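GDNF family receptor alpha-3 (Homo sapiens, PDB 2GH0) binds the neurotrophic growth factor artemin at the cell surface, which leads to autophosphorylation and activation of the RET receptor in peripheral neurons. Local coordinates at residues C[97-102]-C[176-181]; C[102-107]-C[147-152]; C[8-13]-C[75-80]; C[122-127]-C[187-192]. All blocks are in the same frame, centred on the assembly; numbering follows the deposited sequence.

Three of the four contacts belong to the second of the two GDNF/GAS1 domains in this piece of the receptor, and interaction 3 belongs to the first. Interactions 1 and 2 form one continuous patch: they share Arg102 on helix 98-106, their centres lie about 11 Å apart, and Leu181 CD1 touches Met150 CE at 4.0 Å. Interaction 4 sits about 18 Å from interaction 1 between centres, at the point where helix 175-186 gives way to helix 189-205. Interaction 3 lies on the other side of the chain's centre from interactions 1 and 2, its centre about 32 Å from that of interaction 1, and it alone of the four touches another protein in the assembly.

Interaction 1: C[97-102]-C[176-181]; sequences NCLELR and EECEML
Asn97 and Cys98 open the contact by leaning on the sulfur of Cys178: Asn97 ND2 lies near it, and Cys98 CB packs against Cys178 SG at 3.7 Å. Asn97 is also the N-cap of helix 98-106. Its OD1 accepts from Leu99 N at 3.0 Å, with the donor above the carbonyl plane, while its ND2 is hydrogen-bonded to Ser171 OG and is thereby tied to the loop ahead of helix 175-186. The Cys98 carbonyl adds to the packing, its O meeting Leu181 CD2 at 3.6 Å. Leu99 then lies over the second helix: CD1 rests on Cys178 CB at 4.0 Å, and CD2 reaches both Cys178 CA and Leu181 CD2. Arg102 ends the walk. With CG anti to the backbone N and a bend at chi3, its chain runs over Leu181, whose CD2 touches Arg102 CD at 3.7 Å and covers one face of the guanidinium. At the guanidinium edge, within its plane, Arg102 NH2 donates to Glu177 OE2 at 2.9 Å in a salt bridge. The bond is moderately bent (N-H...O 152°) and reaches OE2 from above the carboxylate plane, the two planes being 48° apart. Leu181 thus packs against Cys98, Leu99 and the Arg102 chain, whose guanidinium the Glu177 carboxylate helps to hold. The two helix segments cross at 66° with axes 9.7 Å apart. Disulfides from Cys98 to Cys166 and from Cys178 to Cys168 tie both helices to the intervening chain, an arrangement of cystine-linked helices characteristic of the GDNF-receptor domain.

Interaction 2: C[102-107]-C[147-152]; sequences RRLCFS and GTAMTP
Bends at chi2 (-74°) and chi3 (-89°) curl the Met150 side chain against helix 98-106, and Cys105, with SG anti to its own backbone N, presents CB and sulfur to the near part of that curl. Met150 CG consequently packs against Cys105 CB and Cys105 SG, both at 3.5 Å. Farther out, Met150 SD lies over the backbone of the preceding turn, 3.8 Å from Arg102 CA, and the terminal Met150 CE meets the aliphatic part of that residue at Arg102 CG, 4.0 Å away. The charged end of Arg102 points elsewhere, to its salt bridge with Glu177. Beside the methionine, Ala149 CB packs against Leu104 CD2, at 4.0 Å, and the backbone N of Cys105. No hydrogen bond crosses this apolar contact. The loop instead keeps its shape through its own bonds: Thr148 OG1 accepts from Met150 N at 2.9 Å in an ST turn, while Thr151 OG1 donates to Thr148 O and accepts from Gly147 N. Cys105 is joined to Cys111 of helix 109-121, and Met150 also touches Cys111 and Leu181. The methionine therefore packs where three helices meet a connecting loop, within a disulfide-linked helical bundle of the GDNF/GAS1 family.

Interaction 3: C[8-13]-C[75-80]; sequences DSDLCL and RGCGER
Cys12 and Cys77 meet sulfur to sulfur, their SG atoms 3.5 Å apart, yet they are not bonded to each other: Cys12 SG pairs with Cys68, and Cys77 SG with Cys70. Two disulfides therefore lie side by side. Asp10 packs on one flank, its carboxylate carbon CG resting 3.7 Å from Cys77 CB. On another, Arg80 reaches across to the first segment, extended from CG to NE, and Arg80 CD touches both Cys12 CB at 3.7 Å and Leu13 N at 3.6 Å. Leu13 CD1 then sits over one face of the Arg80 guanidinium, offset toward its rim and 3.8 Å from Arg80 NH1.

Behind this first shell, Asp10 is fixed by its role as N-cap. Its chi1 of 63° sets CG between the backbone N and the carbonyl carbon, and OD2 accepts from Leu13 N at 2.8 Å in a nearly straight bond (163°), on the syn side but 29° out of the carboxylate plane. Arg80 NE lies 5.4 Å from Asp10 OD2, too far for a direct bond, although the opposite charges probably attract. The guanidinium finds its stronger partner beyond the chain: NH2 forms a salt bridge with an acidic side chain of another protein in the assembly, with Arg29 close by. That same protein also packs against Leu13 and Glu79. The contact thus joins the start of helix 11-20 to helix 75-83 within the first of the two GDNF/GAS1 domains, with the disulfides to Cys68 and Cys70 linking both to the chain between helices 59-66 and 75-83.

Interaction 4: C[122-127]-C[187-192]; sequences CHPMDI and HNPCLT
Cys190 and Cys122 make the tightly packed side of this contact. Cys190 SG, anti to its backbone N (chi1 151°), packs against Cys122, the first residue to leave helix 109-121, and lies 3.5 Å from Cys122 O and 3.6 Å from Cys122 CA. The two cysteines are close without being joined: Cys190 pairs with Cys131 and Cys122 with Cys138. Asn188, buried at the N-cap position of helix 189-205, brings its side-chain amide up to the same carbonyl, and Leu191 CD1 reaches Cys122 SG more distantly, at 4.5 Å.

Pro124 carries the contact on from this buried end. Pro124 CA sits 4.0 Å from Cys190 CB, and the ring also reaches the Asn188 amide, which it crosses at a slant. Toward the surface the packing thins to proline against proline, with Pro124 CB meeting Pro189 CG at 3.9 Å. Beyond that, Ile127 offers mainly its backbone: Ile127 O stands 4.1 Å from Pro189 CG, while its exposed side chain stays farther off. Just before it, Asp126 OD1 accepts from Thr130 N and so helps shape the loop rather than the interface. On the inner side, Cys190 and Leu191 both pack on Cys138 of helix 135-143. The Cys131-Cys190 disulfide ties the loop to the start of helix 189-205, and Cys122-Cys138 ties it to helix 135-143, an arrangement of the disulfide-rich helical GDNF/GAS1 domain.

Interaction 1: C[97-102]-C[176-181]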
loop_
_atom_site.group_PDB
_atom_site.type_symbol
_atom_site.label_atom_id
_atom_site.label_comp_id
_atom_site.label_asym_id
_atom_site.label_seq_id
_atom_site.Cartn_x
_atom_site.Cartn_y
_atom_site.Cartn_z
ATOM N N ASN C 97 -15.331 51.056 -21.270
ATOM C CA ASN C 97 -16.466 51.627 -21.987
ATOM C C ASN C 97 -17.233 50.501 -22.698
ATOM O O ASN C 97 -16.639 49.510 -23.194
ATOM C CB ASN C 97 -15.982 52.697 -22.969
ATOM C CG ASN C 97 -17.107 53.320 -23.720
ATOM O OD1 ASN C 97 -17.503 52.796 -24.745
ATOM N ND2 ASN C 97 -17.640 54.454 -23.212
ATOM N N CYS C 98 -18.551 50.568 -22.700
ATOM C CA CYS C 98 -19.293 49.416 -23.280
ATOM C C CYS C 98 -18.985 49.149 -24.761
ATOM O O CYS C 98 -19.002 47.969 -25.171
ATOM C CB CYS C 98 -20.775 49.622 -23.167
ATOM S SG CYS C 98 -21.357 49.589 -21.435
ATOM N N LEU C 99 -18.791 50.240 -25.523
ATOM C CA LEU C 99 -18.482 50.202 -26.971
ATOM C C LEU C 99 -17.101 49.629 -27.271
ATOM O O LEU C 99 -16.951 48.880 -28.242
ATOM C CB LEU C 99 -18.626 51.593 -27.634
ATOM C CG LEU C 99 -20.041 52.170 -27.553
ATOM C CD1 LEU C 99 -20.013 53.587 -28.067
ATOM C CD2 LEU C 99 -21.070 51.261 -28.270
ATOM N N GLU C 100 -16.099 49.977 -26.462
ATOM C CA GLU C 100 -14.810 49.205 -26.435
ATOM C C GLU C 100 -14.897 47.717 -26.129
ATOM O O GLU C 100 -14.239 46.890 -26.760
ATOM C CB GLU C 100 -13.880 49.866 -25.427
ATOM C CG GLU C 100 -13.488 51.204 -25.988
ATOM C CD GLU C 100 -13.131 51.062 -27.467
ATOM O OE1 GLU C 100 -12.271 50.117 -27.709
ATOM O OE2 GLU C 100 -13.675 51.875 -28.351
ATOM N N LEU C 101 -15.649 47.377 -25.102
ATOM C CA LEU C 101 -15.923 45.972 -24.799
ATOM C C LEU C 101 -16.550 45.179 -25.982
ATOM O O LEU C 101 -16.116 44.053 -26.301
ATOM C CB LEU C 101 -16.857 45.931 -23.582
ATOM C CG LEU C 101 -16.992 44.608 -22.836
ATOM C CD1 LEU C 101 -15.589 44.021 -22.389
ATOM C CD2 LEU C 101 -18.011 44.717 -21.644
ATOM N N ARG C 102 -17.627 45.717 -26.589
ATOM C CA ARG C 102 -18.203 45.096 -27.791
ATOM C C ARG C 102 -17.192 44.937 -28.916
ATOM O O ARG C 102 -17.230 43.966 -29.655
ATOM C CB ARG C 102 -19.356 45.938 -28.341
ATOM C CG ARG C 102 -20.250 45.131 -29.309
ATOM C CD ARG C 102 -21.485 45.923 -29.814
ATOM N NE ARG C 102 -21.059 47.214 -30.390
ATOM C CZ ARG C 102 -21.900 48.184 -30.746
ATOM N NH1 ARG C 102 -23.194 47.974 -30.654
ATOM N NH2 ARG C 102 -21.446 49.338 -31.244
ATOM N N GLU C 176 -25.263 58.013 -26.764
ATOM C CA GLU C 176 -26.514 57.256 -27.000
ATOM C C GLU C 176 -26.269 55.833 -27.528
ATOM O O GLU C 176 -26.999 54.930 -27.213
ATOM C CB GLU C 176 -27.464 57.996 -27.915
ATOM C CG GLU C 176 -27.960 59.296 -27.290
ATOM C CD GLU C 176 -28.769 60.178 -28.251
ATOM O OE1 GLU C 176 -28.222 60.770 -29.242
ATOM O OE2 GLU C 176 -29.980 60.310 -27.968
ATOM N N GLU C 177 -25.291 55.674 -28.419
ATOM C CA GLU C 177 -25.007 54.365 -28.961
ATOM C C GLU C 177 -24.594 53.486 -27.820
ATOM O O GLU C 177 -24.954 52.313 -27.771
ATOM C CB GLU C 177 -23.890 54.412 -29.994
ATOM C CG GLU C 177 -23.891 53.135 -30.813
ATOM C CD GLU C 177 -22.718 52.977 -31.773
ATOM O OE1 GLU C 177 -22.033 53.967 -32.098
ATOM O OE2 GLU C 177 -22.511 51.817 -32.189
ATOM N N CYS C 178 -23.868 54.058 -26.863
ATOM C CA CYS C 178 -23.375 53.261 -25.728
ATOM C C CYS C 178 -24.534 52.829 -24.878
ATOM O O CYS C 178 -24.597 51.683 -24.444
ATOM C CB CYS C 178 -22.412 54.083 -24.878
ATOM S SG CYS C 178 -21.565 53.175 -23.600
ATOM N N GLU C 179 -25.453 53.755 -24.605
ATOM C CA GLU C 179 -26.560 53.464 -23.650
ATOM C C GLU C 179 -27.480 52.416 -24.265
ATOM O O GLU C 179 -28.080 51.614 -23.598
ATOM C CB GLU C 179 -27.342 54.755 -23.388
ATOM C CG GLU C 179 -26.648 55.750 -22.429
ATOM C CD GLU C 179 -27.362 57.105 -22.289
ATOM O OE1 GLU C 179 -28.273 57.409 -23.116
ATOM O OE2 GLU C 179 -26.926 57.932 -21.429
ATOM N N MET C 180 -27.663 52.511 -25.566
ATOM C CA MET C 180 -28.445 51.509 -26.309
ATOM C C MET C 180 -27.917 50.093 -26.110
ATOM O O MET C 180 -28.670 49.194 -25.815
ATOM C CB MET C 180 -28.408 51.898 -27.784
ATOM C CG MET C 180 -28.845 50.774 -28.700
ATOM S SD MET C 180 -30.593 50.445 -28.605
ATOM C CE MET C 180 -31.068 51.871 -29.450
ATOM N N LEU C 181 -26.609 49.912 -26.235
ATOM C CA LEU C 181 -25.983 48.579 -26.023
ATOM C C LEU C 181 -26.134 48.159 -24.590
ATOM O O LEU C 181 -26.604 47.065 -24.293
ATOM C CB LEU C 181 -24.489 48.653 -26.431
ATOM C CG LEU C 181 -23.600 47.415 -26.177
ATOM C CD1 LEU C 181 -24.169 46.181 -26.863
ATOM C CD2 LEU C 181 -22.225 47.755 -26.674
#

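Interaction 2: C[102-107]-C[147-152]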
loop_
_atom_site.group_PDB
_atom_site.type_symbol
_atom_site.label_atom_id
_atom_site.label_comp_id
_atom_site.label_asym_id
_atom_site.label_seq_id
_atom_site.Cartn_x
_atom_site.Cartn_y
_atom_site.Cartn_z
ATOM N N ARG C 102 -17.627 45.717 -26.589
ATOM C CA ARG C 102 -18.203 45.096 -27.791
ATOM C C ARG C 102 -17.192 44.937 -28.916
ATOM O O ARG C 102 -17.230 43.966 -29.655
ATOM C CB ARG C 102 -19.356 45.938 -28.341
ATOM C CG ARG C 102 -20.250 45.131 -29.309
ATOM C CD ARG C 102 -21.485 45.923 -29.814
ATOM N NE ARG C 102 -21.059 47.214 -30.390
ATOM C CZ ARG C 102 -21.900 48.184 -30.746
ATOM N NH1 ARG C 102 -23.194 47.974 -30.654
ATOM N NH2 ARG C 102 -21.446 49.338 -31.244
ATOM N N ARG C 103 -16.290 45.897 -29.042
ATOM C CA ARG C 103 -15.244 45.833 -30.075
ATOM C C ARG C 103 -14.282 44.661 -29.823
ATOM O O ARG C 103 -13.670 44.057 -30.852
ATOM C CB ARG C 103 -14.450 47.103 -30.083
ATOM C CG ARG C 103 -13.467 47.138 -31.348
ATOM C CD ARG C 103 -13.013 48.531 -31.532
ATOM N NE ARG C 103 -11.549 48.626 -31.437
ATOM C CZ ARG C 103 -10.887 48.580 -30.272
ATOM N NH1 ARG C 103 -11.557 48.422 -29.083
ATOM N NH2 ARG C 103 -9.546 48.689 -30.323
ATOM N N LEU C 104 -14.128 44.385 -28.481
ATOM C CA LEU C 104 -13.239 43.279 -28.085
ATOM C C LEU C 104 -14.027 42.020 -28.393
ATOM O O LEU C 104 -13.473 41.066 -28.942
ATOM C CB LEU C 104 -12.821 43.354 -26.602
ATOM C CG LEU C 104 -12.045 42.141 -25.993
ATOM C CD1 LEU C 104 -10.691 41.876 -26.669
ATOM C CD2 LEU C 104 -11.878 42.258 -24.473
ATOM N N CYS C 105 -15.311 41.994 -28.012
ATOM C CA CYS C 105 -16.199 40.959 -28.497
ATOM C C CYS C 105 -16.128 40.710 -30.036
ATOM O O CYS C 105 -15.944 39.565 -30.493
ATOM C CB CYS C 105 -17.644 41.227 -28.021
ATOM S SG CYS C 105 -18.726 39.934 -28.510
ATOM N N PHE C 106 -16.247 41.763 -30.838
ATOM C CA PHE C 106 -16.316 41.600 -32.273
ATOM C C PHE C 106 -15.064 40.935 -32.829
ATOM O O PHE C 106 -15.100 40.336 -33.913
ATOM C CB PHE C 106 -16.559 42.951 -32.965
ATOM C CG PHE C 106 -17.974 43.474 -32.844
ATOM C CD1 PHE C 106 -18.224 44.835 -32.995
ATOM C CD2 PHE C 106 -19.043 42.621 -32.605
ATOM C CE1 PHE C 106 -19.538 45.372 -32.928
ATOM C CE2 PHE C 106 -20.361 43.124 -32.508
ATOM C CZ PHE C 106 -20.595 44.517 -32.694
ATOM N N SER C 107 -13.930 41.078 -32.127
ATOM C CA SER C 107 -12.617 40.573 -32.623
ATOM C C SER C 107 -12.486 39.033 -32.610
ATOM O O SER C 107 -11.597 38.447 -33.291
ATOM C CB SER C 107 -11.469 41.170 -31.793
ATOM O OG SER C 107 -11.422 40.577 -30.496
ATOM N N GLY C 147 -18.942 33.793 -19.977
ATOM C CA GLY C 147 -17.639 33.277 -20.430
ATOM C C GLY C 147 -17.077 33.999 -21.674
ATOM O O GLY C 147 -15.931 33.718 -22.097
ATOM N N THR C 148 -17.857 34.881 -22.291
ATOM C CA THR C 148 -17.332 35.702 -23.398
ATOM C C THR C 148 -16.827 37.041 -22.848
ATOM O O THR C 148 -16.955 37.321 -21.652
ATOM C CB THR C 148 -18.402 36.010 -24.456
ATOM O OG1 THR C 148 -19.408 36.889 -23.887
ATOM C CG2 THR C 148 -19.038 34.734 -25.045
ATOM N N ALA C 149 -16.280 37.890 -23.712
ATOM C CA ALA C 149 -15.972 39.254 -23.303
ATOM C C ALA C 149 -17.236 40.000 -22.858
ATOM O O ALA C 149 -17.149 40.931 -22.045
ATOM C CB ALA C 149 -15.253 40.044 -24.441
ATOM N N MET C 150 -18.410 39.608 -23.361
ATOM C CA MET C 150 -19.636 40.289 -22.992
ATOM C C MET C 150 -20.386 39.553 -21.913
ATOM O O MET C 150 -21.597 39.388 -22.060
ATOM C CB MET C 150 -20.593 40.391 -24.187
ATOM C CG MET C 150 -20.021 41.087 -25.421
ATOM S SD MET C 150 -19.895 42.832 -25.249
ATOM C CE MET C 150 -21.435 43.476 -25.808
ATOM N N THR C 151 -19.732 39.182 -20.804
ATOM C CA THR C 151 -20.412 38.329 -19.786
ATOM C C THR C 151 -21.343 39.191 -18.973
ATOM O O THR C 151 -20.876 40.188 -18.367
ATOM C CB THR C 151 -19.361 37.595 -18.848
ATOM O OG1 THR C 151 -18.704 36.601 -19.624
ATOM C CG2 THR C 151 -20.021 36.937 -17.617
ATOM N N PRO C 152 -22.651 38.867 -18.971
ATOM C CA PRO C 152 -23.605 39.577 -18.127
ATOM C C PRO C 152 -23.706 38.996 -16.703
ATOM O O PRO C 152 -23.359 37.778 -16.463
ATOM C CB PRO C 152 -24.930 39.338 -18.872
ATOM C CG PRO C 152 -24.822 38.005 -19.454
ATOM C CD PRO C 152 -23.336 37.816 -19.770
#

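Interaction 3: C[8-13]-C[75-80]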
loop_
_atom_site.group_PDB
_atom_site.type_symbol
_atom_site.label_atom_id
_atom_site.label_comp_id
_atom_site.label_asym_id
_atom_site.label_seq_id
_atom_site.Cartn_x
_atom_site.Cartn_y
_atom_site.Cartn_z
ATOM N N ASP C 8 -33.903 25.339 6.430
ATOM C CA ASP C 8 -34.232 26.692 5.855
ATOM C C ASP C 8 -33.221 27.210 4.833
ATOM O O ASP C 8 -32.938 28.418 4.751
ATOM C CB ASP C 8 -34.435 27.737 6.962
ATOM C CG ASP C 8 -35.900 27.868 7.396
ATOM O OD1 ASP C 8 -36.430 26.927 8.038
ATOM O OD2 ASP C 8 -36.516 28.930 7.115
ATOM N N SER C 9 -32.684 26.298 4.037
ATOM C CA SER C 9 -31.775 26.680 2.952
ATOM C C SER C 9 -32.515 27.527 1.925
ATOM O O SER C 9 -33.689 27.271 1.644
ATOM C CB SER C 9 -31.247 25.424 2.274
ATOM O OG SER C 9 -30.314 24.810 3.140
ATOM N N ASP C 10 -31.839 28.501 1.329
ATOM C CA ASP C 10 -32.475 29.288 0.291
ATOM C C ASP C 10 -32.481 28.505 -1.019
ATOM O O ASP C 10 -31.843 27.446 -1.134
ATOM C CB ASP C 10 -31.780 30.632 0.127
ATOM C CG ASP C 10 -30.313 30.500 -0.330
ATOM O OD1 ASP C 10 -29.382 30.900 0.417
ATOM O OD2 ASP C 10 -30.077 30.040 -1.446
ATOM N N LEU C 11 -33.232 28.995 -1.997
ATOM C CA LEU C 11 -33.426 28.200 -3.209
ATOM C C LEU C 11 -32.201 28.270 -4.110
ATOM O O LEU C 11 -31.961 27.368 -4.885
ATOM C CB LEU C 11 -34.672 28.657 -4.000
ATOM C CG LEU C 11 -35.969 28.392 -3.218
ATOM C CD1 LEU C 11 -37.183 28.642 -4.079
ATOM C CD2 LEU C 11 -36.004 26.974 -2.720
ATOM N N CYS C 12 -31.413 29.331 -4.010
ATOM C CA CYS C 12 -30.158 29.333 -4.789
ATOM C C CYS C 12 -29.230 28.176 -4.348
ATOM O O CYS C 12 -28.676 27.487 -5.181
ATOM C CB CYS C 12 -29.455 30.672 -4.683
ATOM S SG CYS C 12 -30.347 31.882 -5.757
ATOM N N LEU C 13 -29.126 27.946 -3.044
ATOM C CA LEU C 13 -28.367 26.818 -2.505
ATOM C C LEU C 13 -29.010 25.514 -2.974
ATOM O O LEU C 13 -28.315 24.623 -3.438
ATOM C CB LEU C 13 -28.298 26.851 -0.957
ATOM C CG LEU C 13 -27.563 25.671 -0.287
ATOM C CD1 LEU C 13 -26.177 25.381 -0.912
ATOM C CD2 LEU C 13 -27.417 25.877 1.214
ATOM N N ARG C 75 -30.305 38.608 1.718
ATOM C CA ARG C 75 -29.097 39.092 1.074
ATOM C C ARG C 75 -28.089 37.977 0.852
ATOM O O ARG C 75 -27.322 38.034 -0.105
ATOM C CB ARG C 75 -28.456 40.275 1.847
ATOM C CG ARG C 75 -29.339 41.550 1.941
ATOM C CD ARG C 75 -28.515 42.804 2.261
ATOM N NE ARG C 75 -29.250 44.073 2.046
ATOM C CZ ARG C 75 -28.711 45.187 1.522
ATOM N NH1 ARG C 75 -27.423 45.196 1.144
ATOM N NH2 ARG C 75 -29.448 46.297 1.343
ATOM N N GLY C 76 -28.105 36.973 1.719
ATOM C CA GLY C 76 -27.265 35.760 1.543
ATOM C C GLY C 76 -27.572 35.041 0.230
ATOM O O GLY C 76 -26.658 34.705 -0.570
ATOM N N CYS C 77 -28.859 34.835 -0.043
ATOM C CA CYS C 77 -29.266 34.240 -1.334
ATOM C C CYS C 77 -28.842 35.098 -2.514
ATOM O O CYS C 77 -28.274 34.613 -3.517
ATOM C CB CYS C 77 -30.790 34.006 -1.320
ATOM S SG CYS C 77 -31.520 33.232 -2.734
ATOM N N GLY C 78 -29.110 36.399 -2.418
ATOM C CA GLY C 78 -28.760 37.264 -3.535
ATOM C C GLY C 78 -27.284 37.294 -3.799
ATOM O O GLY C 78 -26.881 37.402 -4.948
ATOM N N GLU C 79 -26.484 37.260 -2.733
ATOM C CA GLU C 79 -25.028 37.267 -2.842
ATOM C C GLU C 79 -24.561 35.952 -3.465
ATOM O O GLU C 79 -23.686 35.946 -4.308
ATOM C CB GLU C 79 -24.335 37.452 -1.482
ATOM C CG GLU C 79 -22.831 37.532 -1.540
ATOM C CD GLU C 79 -22.165 37.769 -0.163
ATOM O OE1 GLU C 79 -22.894 37.877 0.854
ATOM O OE2 GLU C 79 -20.912 37.837 -0.109
ATOM N N ARG C 80 -25.129 34.839 -3.032
ATOM C CA ARG C 80 -24.814 33.552 -3.702
ATOM C C ARG C 80 -25.110 33.645 -5.196
ATOM O O ARG C 80 -24.246 33.360 -6.025
ATOM C CB ARG C 80 -25.617 32.411 -3.088
ATOM C CG ARG C 80 -25.541 31.167 -3.935
ATOM C CD ARG C 80 -26.166 29.994 -3.250
ATOM N NE ARG C 80 -25.432 28.934 -3.873
ATOM C CZ ARG C 80 -24.438 28.257 -3.332
ATOM N NH1 ARG C 80 -24.091 28.363 -2.040
ATOM N NH2 ARG C 80 -23.871 27.385 -4.103
#

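Interaction 4: C[122-127]-C[187-192]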
loop_
_atom_site.group_PDB
_atom_site.type_symbol
_atom_site.label_atom_id
_atom_site.label_comp_id
_atom_site.label_asym_id
_atom_site.label_seq_id
_atom_site.Cartn_x
_atom_site.Cartn_y
_atom_site.Cartn_z
ATOM N N CYS C 122 -33.525 37.974 -27.807
ATOM C CA CYS C 122 -33.915 38.794 -26.675
ATOM C C CYS C 122 -34.340 40.179 -27.082
ATOM O O CYS C 122 -34.516 41.007 -26.200
ATOM C CB CYS C 122 -32.807 38.882 -25.624
ATOM S SG CYS C 122 -32.376 37.290 -24.892
ATOM N N HIS C 123 -34.583 40.412 -28.380
ATOM C CA HIS C 123 -35.049 41.747 -28.803
ATOM C C HIS C 123 -36.555 41.866 -28.503
ATOM O O HIS C 123 -37.309 40.991 -28.944
ATOM C CB HIS C 123 -34.818 41.921 -30.304
ATOM C CG HIS C 123 -35.347 43.205 -30.861
ATOM N ND1 HIS C 123 -34.819 44.437 -30.535
ATOM C CD2 HIS C 123 -36.348 43.449 -31.738
ATOM C CE1 HIS C 123 -35.502 45.389 -31.150
ATOM N NE2 HIS C 123 -36.426 44.816 -31.901
ATOM N N PRO C 124 -36.990 42.927 -27.766
ATOM C CA PRO C 124 -38.465 43.026 -27.517
ATOM C C PRO C 124 -39.231 43.405 -28.783
ATOM O O PRO C 124 -38.829 44.335 -29.480
ATOM C CB PRO C 124 -38.563 44.099 -26.392
ATOM C CG PRO C 124 -37.290 44.930 -26.515
ATOM C CD PRO C 124 -36.223 43.972 -27.049
ATOM N N MET C 125 -40.286 42.666 -29.108
ATOM C CA MET C 125 -41.107 42.924 -30.281
ATOM C C MET C 125 -42.168 43.974 -30.000
ATOM O O MET C 125 -42.812 44.437 -30.894
ATOM C CB MET C 125 -41.840 41.646 -30.672
ATOM C CG MET C 125 -40.947 40.620 -31.346
ATOM S SD MET C 125 -40.017 41.232 -32.820
ATOM C CE MET C 125 -41.400 41.402 -33.950
ATOM N N ASP C 126 -42.397 44.255 -28.722
ATOM C CA ASP C 126 -43.323 45.316 -28.335
ATOM C C ASP C 126 -42.893 45.862 -26.956
ATOM O O ASP C 126 -42.020 45.301 -26.316
ATOM C CB ASP C 126 -44.746 44.793 -28.311
ATOM C CG ASP C 126 -44.940 43.613 -27.332
ATOM O OD1 ASP C 126 -44.275 43.547 -26.277
ATOM O OD2 ASP C 126 -45.802 42.722 -27.619
ATOM N N ILE C 127 -43.518 46.945 -26.550
ATOM C CA ILE C 127 -43.291 47.640 -25.263
ATOM C C ILE C 127 -43.547 46.771 -24.040
ATOM O O ILE C 127 -42.980 47.019 -22.948
ATOM C CB ILE C 127 -44.167 48.935 -25.239
ATOM C CG1 ILE C 127 -43.647 50.034 -24.270
ATOM C CG2 ILE C 127 -45.660 48.679 -24.986
ATOM C CD1 ILE C 127 -42.227 49.948 -24.060
ATOM N N HIS C 187 -32.019 47.061 -19.125
ATOM C CA HIS C 187 -33.430 47.543 -19.047
ATOM C C HIS C 187 -34.093 47.053 -20.341
ATOM O O HIS C 187 -34.242 47.810 -21.260
ATOM C CB HIS C 187 -33.504 49.055 -18.961
ATOM C CG HIS C 187 -34.857 49.593 -18.572
ATOM N ND1 HIS C 187 -35.054 50.185 -17.358
ATOM C CD2 HIS C 187 -36.080 49.546 -19.175
ATOM C CE1 HIS C 187 -36.323 50.570 -17.247
ATOM N NE2 HIS C 187 -36.970 50.217 -18.349
ATOM N N ASN C 188 -34.425 45.776 -20.387
ATOM C CA ASN C 188 -34.899 45.078 -21.618
ATOM C C ASN C 188 -36.089 44.269 -21.122
ATOM O O ASN C 188 -35.877 43.300 -20.424
ATOM C CB ASN C 188 -33.742 44.163 -22.159
ATOM C CG ASN C 188 -34.156 43.288 -23.377
ATOM O OD1 ASN C 188 -33.318 42.817 -24.167
ATOM N ND2 ASN C 188 -35.445 43.078 -23.514
ATOM N N PRO C 189 -37.349 44.670 -21.443
ATOM C CA PRO C 189 -38.498 43.981 -20.874
ATOM C C PRO C 189 -38.635 42.524 -21.285
ATOM O O PRO C 189 -39.190 41.733 -20.532
ATOM C CB PRO C 189 -39.695 44.821 -21.409
ATOM C CG PRO C 189 -39.207 45.350 -22.721
ATOM C CD PRO C 189 -37.780 45.797 -22.306
ATOM N N CYS C 190 -38.121 42.167 -22.459
ATOM C CA CYS C 190 -38.210 40.759 -22.925
ATOM C C CYS C 190 -37.348 39.907 -21.977
ATOM O O CYS C 190 -37.779 38.856 -21.446
ATOM C CB CYS C 190 -37.727 40.643 -24.413
ATOM S SG CYS C 190 -36.999 38.947 -24.779
ATOM N N LEU C 191 -36.111 40.372 -21.757
ATOM C CA LEU C 191 -35.176 39.655 -20.923
ATOM C C LEU C 191 -35.655 39.624 -19.474
ATOM O O LEU C 191 -35.615 38.602 -18.790
ATOM C CB LEU C 191 -33.773 40.285 -21.043
ATOM C CG LEU C 191 -32.733 39.661 -20.070
ATOM C CD1 LEU C 191 -32.521 38.243 -20.536
ATOM C CD2 LEU C 191 -31.404 40.374 -20.244
ATOM N N THR C 192 -36.141 40.774 -18.994
ATOM C CA THR C 192 -36.668 40.832 -17.645
ATOM C C THR C 192 -37.832 39.903 -17.400
ATOM O O THR C 192 -37.879 39.233 -16.369
ATOM C CB THR C 192 -37.098 42.271 -17.339
ATOM O OG1 THR C 192 -35.911 43.068 -17.433
ATOM C CG2 THR C 192 -37.646 42.362 -15.930
#